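Local coordinates for protein rRNA N-glycosidase (Bougainvillea spectabilis, PDB 3CTK) that is a plant ribosome-inactivating protein, built on the mixed alpha/beta fold of that family as a single chain, at residues K58-A63 with F137-I142; L108-S113 with Q150-F155. All coordinates share one frame; numbering follows the deposited sequence.

Interaction 1 of 2, residues K58-A63 with F137-I142; sequences KTVKVA and FSIEAI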
# COMPACT_ATOMS: atom_id res chain seq x y z
N LYS A 58 -8.99 16.33 9.28
CA LYS A 58 -9.90 15.29 8.82
C LYS A 58 -9.13 13.97 8.80
O LYS A 58 -7.97 13.92 8.38
CB LYS A 58 -10.44 15.63 7.43
CG LYS A 58 -11.21 16.94 7.40
CD LYS A 58 -11.76 17.28 6.02
CE LYS A 58 -12.53 18.59 6.07
NZ LYS A 58 -13.11 18.94 4.74
N THR A 59 -9.77 12.91 9.28
CA THR A 59 -9.11 11.61 9.32
C THR A 59 -9.84 10.53 8.53
O THR A 59 -11.07 10.50 8.48
CB THR A 59 -8.98 11.09 10.78
OG1 THR A 59 -8.24 12.04 11.57
CG2 THR A 59 -8.25 9.75 10.82
N VAL A 60 -9.06 9.65 7.91
CA VAL A 60 -9.61 8.53 7.17
C VAL A 60 -8.89 7.30 7.72
O VAL A 60 -7.66 7.29 7.79
CB VAL A 60 -9.34 8.65 5.66
CG1 VAL A 60 -9.82 7.40 4.93
CG2 VAL A 60 -10.03 9.89 5.10
N LYS A 61 -9.65 6.30 8.14
CA LYS A 61 -9.06 5.07 8.68
C LYS A 61 -9.02 4.04 7.56
O LYS A 61 -10.05 3.50 7.17
CB LYS A 61 -9.91 4.52 9.83
CG LYS A 61 -9.99 5.39 11.07
CD LYS A 61 -11.00 4.78 12.05
CE LYS A 61 -10.61 5.01 13.50
NZ LYS A 61 -10.74 6.43 13.92
N VAL A 62 -7.82 3.77 7.05
CA VAL A 62 -7.65 2.83 5.94
C VAL A 62 -7.35 1.41 6.44
O VAL A 62 -6.45 1.20 7.25
CB VAL A 62 -6.50 3.30 5.03
CG1 VAL A 62 -6.39 2.39 3.81
CG2 VAL A 62 -6.75 4.75 4.60
N ALA A 63 -8.11 0.44 5.94
CA ALA A 63 -7.93 -0.95 6.34
C ALA A 63 -7.04 -1.71 5.36
O ALA A 63 -7.27 -1.66 4.15
CB ALA A 63 -9.29 -1.64 6.44
N PHE A 137 -4.83 16.53 -0.33
CA PHE A 137 -5.78 17.10 -1.28
C PHE A 137 -6.82 16.05 -1.69
O PHE A 137 -8.01 16.37 -1.79
CB PHE A 137 -5.05 17.59 -2.53
CG PHE A 137 -5.96 18.29 -3.51
CD1 PHE A 137 -6.21 19.65 -3.41
CD2 PHE A 137 -6.59 17.56 -4.52
CE1 PHE A 137 -7.07 20.29 -4.30
CE2 PHE A 137 -7.45 18.19 -5.42
CZ PHE A 137 -7.69 19.56 -5.30
N SER A 138 -6.38 14.82 -1.93
CA SER A 138 -7.31 13.77 -2.33
C SER A 138 -8.27 13.41 -1.20
O SER A 138 -9.42 13.05 -1.45
CB SER A 138 -6.54 12.52 -2.79
OG SER A 138 -5.87 11.89 -1.71
N ILE A 139 -7.81 13.52 0.04
CA ILE A 139 -8.66 13.22 1.19
C ILE A 139 -9.71 14.33 1.32
O ILE A 139 -10.89 14.07 1.56
CB ILE A 139 -7.83 13.12 2.49
CG1 ILE A 139 -6.91 11.90 2.41
CG2 ILE A 139 -8.75 13.02 3.71
CD1 ILE A 139 -5.98 11.72 3.60
N GLU A 140 -9.27 15.57 1.14
CA GLU A 140 -10.17 16.72 1.22
C GLU A 140 -11.26 16.65 0.15
O GLU A 140 -12.38 17.14 0.35
CB GLU A 140 -9.39 18.02 1.03
CG GLU A 140 -8.76 18.55 2.29
CD GLU A 140 -9.78 19.23 3.18
OE1 GLU A 140 -9.40 19.70 4.27
OE2 GLU A 140 -10.97 19.30 2.79
N ALA A 141 -10.94 16.03 -0.98
CA ALA A 141 -11.89 15.93 -2.08
C ALA A 141 -13.01 14.92 -1.87
O ALA A 141 -14.06 15.02 -2.50
CB ALA A 141 -11.15 15.62 -3.37
N ILE A 142 -12.80 13.94 -0.98
CA ILE A 142 -13.80 12.91 -0.75
C ILE A 142 -14.38 12.86 0.66
O ILE A 142 -15.49 12.39 0.86
CB ILE A 142 -13.22 11.51 -1.04
CG1 ILE A 142 -12.13 11.18 -0.02
CG2 ILE A 142 -12.68 11.45 -2.46
CD1 ILE A 142 -11.55 9.78 -0.15
O HOH W 1 -13.64 17.25 2.66
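K58 and E140 form a salt bridge across the contact, with K58 NZ 2.9 Å from E140 OE2. The ammonium group comes to the syn side of that oxygen but lies 33° out of the carboxylate plane. K58 reaches it as a fully extended rod, every torsion beyond CG close to 180°, whereas E140 folds at chi2 (-77°), which swings its carboxylate back to meet the lysine; the two side chains cross at about a right angle. The lysine does more than present its nitrogen, since K58 CE passes 3.7 Å from E140 OE2. The other carboxylate oxygen, OE1, is hydrogen-bonded to S56 OG, just ahead of the strand, so both oxygens have partners there and the carboxylate's rotation is restrained.

One water backs up the bridge: it accepts from K58 NZ at 2.7 Å and lies 2.6 Å from the backbone E140 O, to which it can donate. Deeper in, V60 and I139 slide past each other in opposite directions, their CG2 methyls meeting at 3.7 Å. This buried pair sets helix 132-142 against strand 59-65 of the mixed sheet, and Y74 and I52 from the flanking strands touch V60 and I139 respectively. The contact thus grades from a charged, partly exposed pair to an apolar, buried one, with the carboxylate held at both oxygens, by K58 and by S56.

Interaction 2 of 2, residues L108-S113 with Q150-F155; sequences LTFDGS and QEIAKF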
# COMPACT_ATOMS: atom_id res chain seq x y z
N LEU A 108 -18.12 0.01 -3.61
CA LEU A 108 -17.77 0.67 -4.86
C LEU A 108 -17.96 -0.29 -6.04
O LEU A 108 -17.99 -1.51 -5.86
CB LEU A 108 -16.33 1.18 -4.80
CG LEU A 108 -16.07 2.22 -3.69
CD1 LEU A 108 -14.57 2.45 -3.52
CD2 LEU A 108 -16.79 3.51 -4.05
N THR A 109 -18.07 0.26 -7.24
CA THR A 109 -18.27 -0.56 -8.43
C THR A 109 -16.97 -1.10 -9.01
O THR A 109 -17.00 -1.94 -9.91
CB THR A 109 -19.03 0.22 -9.53
OG1 THR A 109 -18.29 1.40 -9.88
CG2 THR A 109 -20.42 0.62 -9.03
N PHE A 110 -15.84 -0.61 -8.51
CA PHE A 110 -14.53 -1.07 -8.99
C PHE A 110 -13.72 -1.74 -7.88
O PHE A 110 -13.92 -1.47 -6.70
CB PHE A 110 -13.75 0.11 -9.59
CG PHE A 110 -13.62 1.31 -8.68
CD1 PHE A 110 -12.62 1.37 -7.71
CD2 PHE A 110 -14.48 2.39 -8.82
CE1 PHE A 110 -12.49 2.49 -6.88
CE2 PHE A 110 -14.36 3.52 -8.00
CZ PHE A 110 -13.37 3.57 -7.03
N ASP A 111 -12.81 -2.63 -8.27
CA ASP A 111 -11.98 -3.32 -7.29
C ASP A 111 -10.65 -2.59 -7.11
O ASP A 111 -10.42 -1.55 -7.74
CB ASP A 111 -11.75 -4.79 -7.69
CG ASP A 111 -10.90 -4.94 -8.94
OD1 ASP A 111 -11.03 -5.99 -9.61
OD2 ASP A 111 -10.10 -4.05 -9.25
N GLY A 112 -9.77 -3.13 -6.28
CA GLY A 112 -8.50 -2.49 -6.01
C GLY A 112 -7.32 -2.73 -6.93
O GLY A 112 -6.21 -2.30 -6.63
N SER A 113 -7.53 -3.42 -8.05
CA SER A 113 -6.43 -3.66 -8.97
C SER A 113 -6.07 -2.33 -9.62
O SER A 113 -6.91 -1.46 -9.77
CB SER A 113 -6.85 -4.68 -10.04
OG SER A 113 -7.93 -4.20 -10.82
N GLN A 150 -14.71 8.59 -9.33
CA GLN A 150 -13.45 9.09 -9.88
C GLN A 150 -12.51 9.66 -8.82
O GLN A 150 -11.32 9.35 -8.81
CB GLN A 150 -13.72 10.14 -10.96
CG GLN A 150 -12.47 10.82 -11.49
CD GLN A 150 -12.76 11.72 -12.67
OE1 GLN A 150 -13.82 12.35 -12.75
NE2 GLN A 150 -11.82 11.81 -13.60
N GLU A 151 -13.04 10.49 -7.93
CA GLU A 151 -12.22 11.09 -6.89
C GLU A 151 -11.72 10.06 -5.88
O GLU A 151 -10.58 10.14 -5.41
CB GLU A 151 -13.00 12.19 -6.16
CG GLU A 151 -13.29 13.40 -7.04
CD GLU A 151 -12.02 14.02 -7.57
OE1 GLU A 151 -11.18 14.47 -6.76
OE2 GLU A 151 -11.85 14.06 -8.81
N ILE A 152 -12.57 9.09 -5.56
CA ILE A 152 -12.20 8.05 -4.62
C ILE A 152 -11.11 7.15 -5.21
O ILE A 152 -10.21 6.71 -4.50
CB ILE A 152 -13.43 7.22 -4.20
CG1 ILE A 152 -14.38 8.10 -3.39
CG2 ILE A 152 -13.00 6.01 -3.37
CD1 ILE A 152 -15.74 7.47 -3.10
N ALA A 153 -11.19 6.89 -6.51
CA ALA A 153 -10.18 6.06 -7.16
C ALA A 153 -8.83 6.76 -7.08
O ALA A 153 -7.79 6.12 -6.89
CB ALA A 153 -10.56 5.78 -8.62
N LYS A 154 -8.83 8.08 -7.22
CA LYS A 154 -7.58 8.85 -7.15
C LYS A 154 -6.98 8.72 -5.76
O LYS A 154 -5.77 8.56 -5.61
CB LYS A 154 -7.83 10.32 -7.49
CG LYS A 154 -8.16 10.56 -8.95
CD LYS A 154 -8.47 12.03 -9.25
CE LYS A 154 -7.26 12.92 -9.03
NZ LYS A 154 -6.79 12.94 -7.62
N PHE A 155 -7.82 8.80 -4.74
CA PHE A 155 -7.36 8.66 -3.36
C PHE A 155 -6.69 7.29 -3.17
O PHE A 155 -5.59 7.20 -2.63
CB PHE A 155 -8.53 8.80 -2.39
CG PHE A 155 -8.23 8.30 -1.00
CD1 PHE A 155 -7.30 8.96 -0.19
CD2 PHE A 155 -8.83 7.14 -0.53
CE1 PHE A 155 -6.99 8.47 1.07
CE2 PHE A 155 -8.53 6.64 0.74
CZ PHE A 155 -7.60 7.31 1.54
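L108 and F110 supply the apolar contacts to helix 149-168, L108 just before the corner that the chain turns at T109 and F110, and F110 within it. L108 CD1 lies 3.9 Å from I152 CG2, the two side chains crossing obliquely. That methyl of I152 stands anti to its own backbone N, and the I152 side chain also touches I147. F110 meets the helix with the far end of its ring: CZ is 3.9 Å from A153 CB, which approaches obliquely, and 4.4 Å from I152 CG2, which sits at the ring edge near its plane. I152 CG2 is therefore shared by leucine and phenylalanine. With chi1 at 53°, CG of F110 sits between its backbone N and carbonyl carbon, and from there CZ reaches the helix.

L108 lies at strand 105-108, an outermost strand of the six-stranded mixed sheet in this ribosome-inactivating protein, and the following loop leads into helix 114-121. L108 also packs on V85 and L87 of the neighbouring strand, while L117 and A120 of helix 114-121 touch F110; A120 reaches A153 as well. The corner thus joins the sheet's edge to two helices.

The polar interactions lie within the loop and do not cross to the helix. D111 OD2 accepts from S113 N at 2.9 Å, an Asx turn in which the N-H comes from above the carboxylate plane, 49° out of it. D111 OD2 also accepts from S113 OG at 2.7 Å, this time on the syn side and only 16° out of plane. The two bonds tie down the serine at the N-cap of helix 114-121, whose OG also receives a weak hydrogen bond from K116 N.

How the interactions relate
Interactions 1 and 2 have centres about 13 Å apart, and consecutive helices connect them: helix 132-142 carries one half of interaction 1, helix 149-168 one half of interaction 2. Along the chain their segments alternate. The helices touch directly through F155, whose CE1 is 3.7 Å from I139 CG1 and whose CG is 3.7 Å from I142 CD1. S138 OG approaches F155 CD1 to 3.6 Å, and A141 CB packs on E151 OE1 at the same distance. F155 also meets Y74 edge-to-face, bringing in the central strand 70-78. Both contacts thus join helices to one mixed sheet, at an interior strand and at an outermost one.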